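Local coordinates for protein 2-nitrobenzoate nitroreductase (Pseudomonas fluorescens, PDB 4Z85) that reduces the nitro group of 2-nitrobenzoate as a nitroreductase of the flavoredoxin family, probably with bound FMN as its cofactor, at residues A[4-7]-A[8-11]; A[75-78]-A[79-83]; A[176-179]-A[180-183]. All coordinates share one frame; numbering follows the deposited sequence.

Contact 1 (A[4-7]-A[8-11]); sequences IAMS and GLTN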
ATOM      1  N   ILE A   4     -16.490  14.661  -6.637  1.00 33.79           N
ATOM      2  CA  ILE A   4     -15.535  15.414  -7.440  1.00 30.80           C
ATOM      3  C   ILE A   4     -15.031  14.573  -8.603  1.00 34.91           C
ATOM      4  O   ILE A   4     -14.464  13.502  -8.390  1.00 27.89           O
ATOM      5  CB  ILE A   4     -14.327  15.871  -6.614  1.00 31.46           C
ATOM      6  CG1 ILE A   4     -14.761  16.811  -5.482  1.00 33.37           C
ATOM      7  CG2 ILE A   4     -13.301  16.526  -7.513  1.00 29.34           C
ATOM      8  CD1 ILE A   4     -13.607  17.354  -4.676  1.00 37.53           C
ATOM      9  N   ALA A   5     -15.237  15.053  -9.830  1.00 30.51           N
ATOM     10  CA  ALA A   5     -14.734  14.360 -11.013  1.00 30.17           C
ATOM     11  C   ALA A   5     -13.243  14.639 -11.214  1.00 26.28           C
ATOM     12  O   ALA A   5     -12.767  15.739 -10.946  1.00 33.43           O
ATOM     13  CB  ALA A   5     -15.525  14.774 -12.261  1.00 29.62           C
ATOM     14  N   MET A   6     -12.501  13.639 -11.684  1.00 25.01           N
ATOM     15  CA  MET A   6     -11.067  13.802 -11.880  1.00 24.14           C
ATOM     16  C   MET A   6     -10.742  14.622 -13.139  1.00 26.32           C
ATOM     17  O   MET A   6      -9.660  15.202 -13.260  1.00 26.73           O
ATOM     18  CB  MET A   6     -10.380  12.429 -11.964  1.00 27.99           C
ATOM     19  CG  MET A   6     -10.448  11.610 -10.675  1.00 23.59           C
ATOM     20  SD  MET A   6      -9.550  12.362  -9.300  1.00 25.37           S
ATOM     21  CE  MET A   6     -10.901  13.128  -8.407  1.00 30.54           C
ATOM     22  N   SER A   7     -11.693  14.664 -14.066  1.00 29.50           N
ATOM     23  CA  SER A   7     -11.477  15.329 -15.350  1.00 32.85           C
ATOM     24  C   SER A   7     -11.253  16.837 -15.187  1.00 32.49           C
ATOM     25  O   SER A   7     -10.558  17.468 -15.980  1.00 35.34           O
ATOM     26  CB  SER A   7     -12.662  15.074 -16.279  1.00 32.12           C
ATOM     27  OG  SER A   7     -13.875  15.521 -15.694  1.00 34.74           O
ATOM     28  N   GLY A   8     -11.829  17.415 -14.145  1.00 29.54           N
ATOM     29  CA  GLY A   8     -11.698  18.847 -13.956  1.00 34.42           C
ATOM     30  C   GLY A   8     -10.372  19.321 -13.380  1.00 36.44           C
ATOM     31  O   GLY A   8     -10.122  20.528 -13.325  1.00 34.30           O
ATOM     32  N   LEU A   9      -9.497  18.391 -12.999  1.00 29.12           N
ATOM     33  CA  LEU A   9      -8.374  18.731 -12.124  1.00 28.02           C
ATOM     34  C   LEU A   9      -6.998  18.788 -12.775  1.00 26.91           C
ATOM     35  O   LEU A   9      -6.745  18.146 -13.796  1.00 30.09           O
ATOM     36  CB  LEU A   9      -8.321  17.718 -10.971  1.00 27.18           C
ATOM     37  CG  LEU A   9      -9.660  17.466 -10.279  1.00 27.99           C
ATOM     38  CD1 LEU A   9      -9.497  16.429  -9.163  1.00 28.23           C
ATOM     39  CD2 LEU A   9     -10.240  18.759  -9.724  1.00 30.69           C
ATOM     40  N   THR A  10      -6.105  19.546 -12.150  1.00 26.08           N
ATOM     41  CA  THR A  10      -4.699  19.559 -12.520  1.00 26.87           C
ATOM     42  C   THR A  10      -4.041  18.312 -11.946  1.00 28.33           C
ATOM     43  O   THR A  10      -4.625  17.647 -11.089  1.00 28.93           O
ATOM     44  CB  THR A  10      -3.974  20.798 -11.986  1.00 30.44           C
ATOM     45  OG1 THR A  10      -3.861  20.707 -10.558  1.00 28.11           O
ATOM     46  CG2 THR A  10      -4.752  22.067 -12.348  1.00 30.21           C
ATOM     47  N   ASN A  11      -2.831  18.013 -12.401  1.00 27.78           N
ATOM     48  CA  ASN A  11      -2.079  16.892 -11.845  1.00 30.76           C
ATOM     49  C   ASN A  11      -1.792  17.071 -10.361  1.00 29.70           C
ATOM     50  O   ASN A  11      -1.792  16.102  -9.605  1.00 27.36           O
ATOM     51  CB  ASN A  11      -0.776  16.687 -12.607  1.00 29.44           C
ATOM     52  CG  ASN A  11      -0.967  15.852 -13.855  1.00 39.19           C
ATOM     53  OD1 ASN A  11      -1.971  15.151 -13.994  1.00 35.19           O
ATOM     54  ND2 ASN A  11      -0.014  15.933 -14.777  1.00 40.73           N
TER

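Contact 2 (A[75-78]-A[79-83]); sequences KDTL and KNIIE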
ATOM      1  N   LYS A  75      15.584  11.526  -8.467  1.00 46.00           N
ATOM      2  CA  LYS A  75      16.249  10.447  -7.741  1.00 42.66           C
ATOM      3  C   LYS A  75      16.884   9.429  -8.699  1.00 39.40           C
ATOM      4  O   LYS A  75      16.395   9.211  -9.811  1.00 36.96           O
ATOM      5  CB  LYS A  75      15.262   9.742  -6.803  1.00 39.23           C
ATOM      6  CG  LYS A  75      14.764  10.585  -5.621  1.00 42.29           C
ATOM      7  CD  LYS A  75      15.880  10.885  -4.621  1.00 40.59           C
ATOM      8  CE  LYS A  75      15.345  11.626  -3.390  1.00 42.50           C
ATOM      9  NZ  LYS A  75      16.412  11.895  -2.384  1.00 40.59           N
ATOM     10  N   ASP A  76      17.961   8.803  -8.233  1.00 33.84           N
ATOM     11  CA  ASP A  76      18.762   7.855  -9.009  1.00 35.20           C
ATOM     12  C   ASP A  76      18.337   6.411  -8.812  1.00 35.66           C
ATOM     13  O   ASP A  76      18.961   5.491  -9.351  1.00 33.01           O
ATOM     14  CB  ASP A  76      20.232   7.967  -8.608  1.00 38.81           C
ATOM     15  CG  ASP A  76      20.779   9.362  -8.781  1.00 45.66           C
ATOM     16  OD1 ASP A  76      20.875   9.815  -9.941  1.00 47.45           O
ATOM     17  OD2 ASP A  76      21.116   9.998  -7.757  1.00 50.09           O
ATOM     18  N   THR A  77      17.304   6.208  -8.001  1.00 31.51           N
ATOM     19  CA  THR A  77      16.889   4.866  -7.608  1.00 27.66           C
ATOM     20  C   THR A  77      16.683   3.942  -8.807  1.00 26.30           C
ATOM     21  O   THR A  77      17.196   2.812  -8.834  1.00 29.97           O
ATOM     22  CB  THR A  77      15.590   4.919  -6.798  1.00 30.80           C
ATOM     23  OG1 THR A  77      15.732   5.883  -5.748  1.00 33.36           O
ATOM     24  CG2 THR A  77      15.262   3.549  -6.204  1.00 28.08           C
ATOM     25  N   LEU A  78      15.947   4.432  -9.798  0.71 26.96           N
ATOM     26  CA  LEU A  78      15.578   3.625 -10.955  0.71 28.29           C
ATOM     27  C   LEU A  78      16.803   3.163 -11.742  0.71 27.69           C
ATOM     28  O   LEU A  78      16.902   1.997 -12.103  0.71 27.35           O
ATOM     29  CB  LEU A  78      14.630   4.402 -11.868  0.71 27.87           C
ATOM     30  CG  LEU A  78      13.954   3.605 -12.981  0.71 28.05           C
ATOM     31  CD1 LEU A  78      13.236   2.392 -12.403  0.71 28.98           C
ATOM     32  CD2 LEU A  78      12.982   4.479 -13.764  0.71 30.18           C
ATOM     33  N   LYS A  79      17.737   4.071 -12.001  1.00 30.91           N
ATOM     34  CA  LYS A  79      18.940   3.709 -12.748  1.00 26.39           C
ATOM     35  C   LYS A  79      19.797   2.699 -11.982  1.00 29.04           C
ATOM     36  O   LYS A  79      20.324   1.750 -12.565  1.00 30.93           O
ATOM     37  CB  LYS A  79      19.755   4.966 -13.080  1.00 34.35           C
ATOM     38  CG  LYS A  79      20.991   4.708 -13.933  1.00 39.27           C
ATOM     39  CD  LYS A  79      21.629   6.024 -14.373  1.00 43.32           C
ATOM     40  CE  LYS A  79      22.770   5.795 -15.342  1.00 48.47           C
ATOM     41  NZ  LYS A  79      23.354   7.086 -15.795  1.00 57.49           N
ATOM     42  N   ASN A  80      19.921   2.889 -10.670  1.00 26.93           N
ATOM     43  CA  ASN A  80      20.667   1.958  -9.827  1.00 26.84           C
ATOM     44  C   ASN A  80      20.057   0.553  -9.851  1.00 28.39           C
ATOM     45  O   ASN A  80      20.767  -0.462  -9.903  1.00 28.87           O
ATOM     46  CB  ASN A  80      20.713   2.457  -8.382  1.00 31.32           C
ATOM     47  CG  ASN A  80      21.491   3.755  -8.223  1.00 34.37           C
ATOM     48  OD1 ASN A  80      22.084   4.268  -9.176  1.00 32.23           O
ATOM     49  ND2 ASN A  80      21.484   4.296  -7.002  1.00 31.65           N
ATOM     50  N   ILE A  81      18.725   0.507  -9.811  1.00 25.95           N
ATOM     51  CA  ILE A  81      18.025  -0.771  -9.839  1.00 21.22           C
ATOM     52  C   ILE A  81      18.172  -1.441 -11.211  1.00 25.47           C
ATOM     53  O   ILE A  81      18.390  -2.651 -11.301  1.00 27.40           O
ATOM     54  CB  ILE A  81      16.525  -0.596  -9.490  1.00 22.72           C
ATOM     55  CG1 ILE A  81      16.372  -0.319  -7.993  1.00 26.08           C
ATOM     56  CG2 ILE A  81      15.727  -1.835  -9.912  1.00 24.36           C
ATOM     57  CD1 ILE A  81      14.939   0.028  -7.570  1.00 23.47           C
ATOM     58  N   ILE A  82      18.054  -0.651 -12.271  1.00 25.88           N
ATOM     59  CA  ILE A  82      18.214  -1.159 -13.635  1.00 31.76           C
ATOM     60  C   ILE A  82      19.601  -1.749 -13.839  1.00 28.88           C
ATOM     61  O   ILE A  82      19.750  -2.852 -14.378  1.00 31.08           O
ATOM     62  CB  ILE A  82      17.973  -0.054 -14.673  1.00 28.12           C
ATOM     63  CG1 ILE A  82      16.490   0.296 -14.726  1.00 30.19           C
ATOM     64  CG2 ILE A  82      18.459  -0.488 -16.052  1.00 30.83           C
ATOM     65  CD1 ILE A  82      16.167   1.489 -15.591  1.00 29.91           C
ATOM     66  N   GLU A  83      20.610  -1.029 -13.369  1.00 29.17           N
ATOM     67  CA  GLU A  83      21.995  -1.441 -13.551  1.00 32.56           C
ATOM     68  C   GLU A  83      22.361  -2.659 -12.714  1.00 34.21           C
ATOM     69  O   GLU A  83      23.003  -3.581 -13.217  1.00 34.15           O
ATOM     70  CB  GLU A  83      22.938  -0.282 -13.223  1.00 33.43           C
ATOM     71  CG  GLU A  83      22.847   0.880 -14.206  1.00 37.20           C
ATOM     72  CD  GLU A  83      23.704   2.074 -13.807  1.00 45.97           C
ATOM     73  OE1 GLU A  83      24.113   2.166 -12.625  1.00 43.66           O
ATOM     74  OE2 GLU A  83      23.970   2.924 -14.685  1.00 47.84           O
TER

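Contact 3 (A[176-179]-A[180-183]); sequences RVRV and DLFQ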
ATOM      1  N   ARG A 176       7.271 -16.395  12.203  1.00 37.39           N
ATOM      2  CA  ARG A 176       6.257 -15.354  12.282  1.00 36.10           C
ATOM      3  C   ARG A 176       6.878 -14.055  12.739  1.00 34.96           C
ATOM      4  O   ARG A 176       7.685 -14.037  13.666  1.00 35.57           O
ATOM      5  CB  ARG A 176       5.132 -15.743  13.245  1.00 39.30           C
ATOM      6  CG  ARG A 176       4.304 -16.910  12.787  1.00 40.34           C
ATOM      7  CD  ARG A 176       3.737 -16.640  11.424  1.00 38.78           C
ATOM      8  NE  ARG A 176       3.166 -17.841  10.838  1.00 43.97           N
ATOM      9  CZ  ARG A 176       1.928 -18.260  11.064  1.00 44.80           C
ATOM     10  NH1 ARG A 176       1.130 -17.571  11.878  1.00 44.82           N
ATOM     11  NH2 ARG A 176       1.493 -19.370  10.482  1.00 45.57           N
ATOM     12  N   VAL A 177       6.497 -12.955  12.098  1.00 29.87           N
ATOM     13  CA  VAL A 177       6.862 -11.652  12.618  1.00 27.57           C
ATOM     14  C   VAL A 177       6.133 -11.472  13.945  1.00 26.49           C
ATOM     15  O   VAL A 177       4.968 -11.866  14.082  1.00 28.92           O
ATOM     16  CB  VAL A 177       6.494 -10.522  11.632  1.00 24.04           C
ATOM     17  CG1 VAL A 177       6.712  -9.152  12.253  1.00 25.82           C
ATOM     18  CG2 VAL A 177       7.311 -10.672  10.363  1.00 22.49           C
ATOM     19  N   ARG A 178       6.817 -10.913  14.934  1.00 28.89           N
ATOM     20  CA  ARG A 178       6.133 -10.552  16.162  1.00 30.25           C
ATOM     21  C   ARG A 178       5.381  -9.252  15.899  1.00 25.60           C
ATOM     22  O   ARG A 178       5.934  -8.156  16.025  1.00 28.07           O
ATOM     23  CB  ARG A 178       7.113 -10.427  17.328  1.00 33.53           C
ATOM     24  CG  ARG A 178       7.752 -11.767  17.689  1.00 39.05           C
ATOM     25  CD  ARG A 178       8.311 -11.784  19.097  1.00 41.77           C
ATOM     26  NE  ARG A 178       9.280 -12.863  19.268  1.00 45.45           N
ATOM     27  CZ  ARG A 178       8.960 -14.116  19.577  1.00 46.58           C
ATOM     28  NH1 ARG A 178       7.690 -14.454  19.755  1.00 46.95           N
ATOM     29  NH2 ARG A 178       9.910 -15.034  19.708  1.00 48.65           N
ATOM     30  N   VAL A 179       4.110  -9.396  15.532  1.00 29.12           N
ATOM     31  CA  VAL A 179       3.320  -8.285  15.003  1.00 30.70           C
ATOM     32  C   VAL A 179       3.109  -7.204  16.056  1.00 29.14           C
ATOM     33  O   VAL A 179       3.101  -6.009  15.744  1.00 26.82           O
ATOM     34  CB  VAL A 179       1.959  -8.795  14.448  1.00 29.90           C
ATOM     35  CG1 VAL A 179       1.014  -7.646  14.128  1.00 29.48           C
ATOM     36  CG2 VAL A 179       2.190  -9.643  13.203  1.00 30.96           C
ATOM     37  N   ASP A 180       2.979  -7.619  17.313  1.00 31.56           N
ATOM     38  CA  ASP A 180       2.788  -6.676  18.407  1.00 28.69           C
ATOM     39  C   ASP A 180       3.975  -5.728  18.579  1.00 27.71           C
ATOM     40  O   ASP A 180       3.793  -4.566  18.940  1.00 29.50           O
ATOM     41  CB  ASP A 180       2.544  -7.426  19.726  1.00 31.03           C
ATOM     42  CG  ASP A 180       1.212  -8.157  19.752  1.00 43.76           C
ATOM     43  OD1 ASP A 180       0.626  -8.389  18.670  1.00 45.54           O
ATOM     44  OD2 ASP A 180       0.748  -8.509  20.857  1.00 54.68           O
ATOM     45  N   LEU A 181       5.190  -6.214  18.324  1.00 24.76           N
ATOM     46  CA  LEU A 181       6.387  -5.412  18.577  1.00 25.45           C
ATOM     47  C   LEU A 181       6.840  -4.555  17.397  1.00 25.12           C
ATOM     48  O   LEU A 181       7.452  -3.504  17.589  1.00 27.74           O
ATOM     49  CB  LEU A 181       7.547  -6.315  18.998  1.00 28.21           C
ATOM     50  CG  LEU A 181       7.387  -7.111  20.291  1.00 31.37           C
ATOM     51  CD1 LEU A 181       8.602  -8.008  20.487  1.00 31.46           C
ATOM     52  CD2 LEU A 181       7.216  -6.172  21.467  1.00 31.38           C
ATOM     53  N   PHE A 182       6.559  -5.026  16.185  1.00 23.87           N
ATOM     54  CA  PHE A 182       6.899  -4.300  14.969  1.00 22.17           C
ATOM     55  C   PHE A 182       5.921  -3.141  14.794  1.00 21.76           C
ATOM     56  O   PHE A 182       4.721  -3.358  14.664  1.00 20.62           O
ATOM     57  CB  PHE A 182       6.867  -5.249  13.761  1.00 22.49           C
ATOM     58  CG  PHE A 182       7.113  -4.575  12.438  1.00 22.75           C
ATOM     59  CD1 PHE A 182       8.150  -3.673  12.282  1.00 20.56           C
ATOM     60  CD2 PHE A 182       6.308  -4.865  11.349  1.00 21.24           C
ATOM     61  CE1 PHE A 182       8.382  -3.068  11.059  1.00 22.42           C
ATOM     62  CE2 PHE A 182       6.530  -4.255  10.122  1.00 19.05           C
ATOM     63  CZ  PHE A 182       7.562  -3.364   9.983  1.00 19.40           C
ATOM     64  N   GLN A 183       6.432  -1.916  14.822  1.00 21.27           N
ATOM     65  CA  GLN A 183       5.562  -0.742  14.805  1.00 19.20           C
ATOM     66  C   GLN A 183       5.956   0.220  13.703  1.00 19.08           C
ATOM     67  O   GLN A 183       6.487   1.303  13.952  1.00 20.26           O
ATOM     68  CB  GLN A 183       5.579  -0.039  16.168  1.00 24.05           C
ATOM     69  CG  GLN A 183       5.007  -0.905  17.276  1.00 24.79           C
ATOM     70  CD  GLN A 183       4.802  -0.114  18.562  1.00 31.85           C
ATOM     71  OE1 GLN A 183       5.488   0.874  18.803  1.00 34.51           O
ATOM     72  NE2 GLN A 183       3.845  -0.538  19.379  1.00 36.36           N
TER

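Contact 1 (A[4-7]-A[8-11])
Leu9 folds back over Met6 and Ile4 across a type I beta-turn, in which Ser7 and Gly8 occupy the two central positions and the chain leaves strand 3-5 for helix 11-21. The turn is closed by Leu9 N donating to Met6 O at 3.2 Å, with the donor lying well above the carbonyl plane, 56° out of it. Leu9 CG stands anti to its own carbonyl carbon (chi1 -48°), a setting that carries the CD1 branch back over the turn. There CD1 meets the end of Met6, whose chain bends at both chi2 and chi3 and presents its methyl, CE, 3.7 Å from Leu9 CD1; the two side chains meet at a slant. Ile4 is more distant and lies at about a right angle to the leucine, offering its CG2 branch 4.1 Å from the same Leu9 CD1. One methyl thus joins the two apolar partners. An alanine in place of Leu9 would probably leave Met6 CE and Ile4 CG2 without this shared neighbour and open a gap over the turn. Outside the turn, Leu9 and Met6 both rest on Leu17 of helix 11-21, while Ile4 and Leu9 pack on Leu175 of the second subunit. Ile4 and Ala5 also pair antiparallel with a strand of that subunit, extending the sheet across the interface. The backbone oxygen Ala5 O also approaches the leucine's branch point, 3.6 Å from Leu9 CG.

Contact 2 (A[75-78]-A[79-83])
Thr77 and Ile81 run alongside each other in the same direction, one turn apart in the first turns of helix 77-84. The methyl Thr77 CG2 rests 3.8 Å from Ile81 CD1, the methyl that ends the isoleucine's longer branch. In the backbone, Ile81 N donates to Thr77 O at 2.9 Å, and Asn80 N to Asp76 O and Ile82 N to Leu78 O repeat this i to i+4 bond of an alpha-helix. Packing is tight on the buried side: Ile81 CG1 lies 3.3 Å from Thr77 O, with chi1 of -73° setting CG1 beside the backbone N. The slanting contact between the Leu78 and Ile82 side chains is less certain, because Leu78 was modelled in two conformers. Asn80 sets the flat end of its side chain against the Asp76 carbonyl, with CG 3.3 Å from Asp76 O, while its ND2 donates to Asn40 OD1 and Ser32 OG. The solvent side is looser. Lys79 runs out extended, and its NZ stays 6.9 Å from Asp76 OD1, so any attraction between these opposite charges is probably weak. Thr77 OG1 bonds to Tyr44 OH on strand 39-52, and Ile81 and Ile82 lean on Leu143 and Ile146 of strand 137-150, laying the helix against the antiparallel barrel.

Contact 3 (A[176-179]-A[180-183])
Arg178 O accepts two backbone N-H groups, Leu181 N at 3.1 Å and Phe182 N at 3.2 Å, which wind residues 178-182 into a single alpha-turn after strand 176-177. The two donors approach differently: Phe182 N lies nearly along the C=O axis (164°), whereas Leu181 N sits above the carbonyl plane, 53° out of it. The Arg178 and Leu181 side chains extend together from one flank of the turn, Arg178 CD 4.0 Å from Leu181 CD1. Phe182 turns back toward the strand, and its CB meets the CG1 branch of Val177 at a slant. With CG anti to the backbone N (chi1 176°), the ring itself leads off from the turn, to pack on Pro136 and Leu169 of its own chain and on Gly20 of the second subunit. In the next shell Arg199 grips the turn from its own chain, NH1 on Val179 O and NH2 on Phe182 O. These two acceptors face each other closely, so the guanidinium probably eases their repulsion: Val179 O lies 3.3 Å from Phe182 O.

How the contacts relate
From the N terminus the contacts come in series and none nests in or crosses another; each closes a turn within one continuous run of chain. Contact 1 makes the tight turn that links strand 3-5 to helix 11-21, its centre about 28 Å from the centre of the chain. Contact 2 starts helix 77-84 against the barrel wall, and no other chain touches it. Contact 3 turns the chain from strand 176-177 toward strand 185-187, across the chain's centre from both others. Contacts 1 and 3 lie about 40 Å apart between centres, yet both meet the second subunit: Arg176 makes a cation-pi contact with Trp16 there, in the helix that follows that subunit's own contact 1.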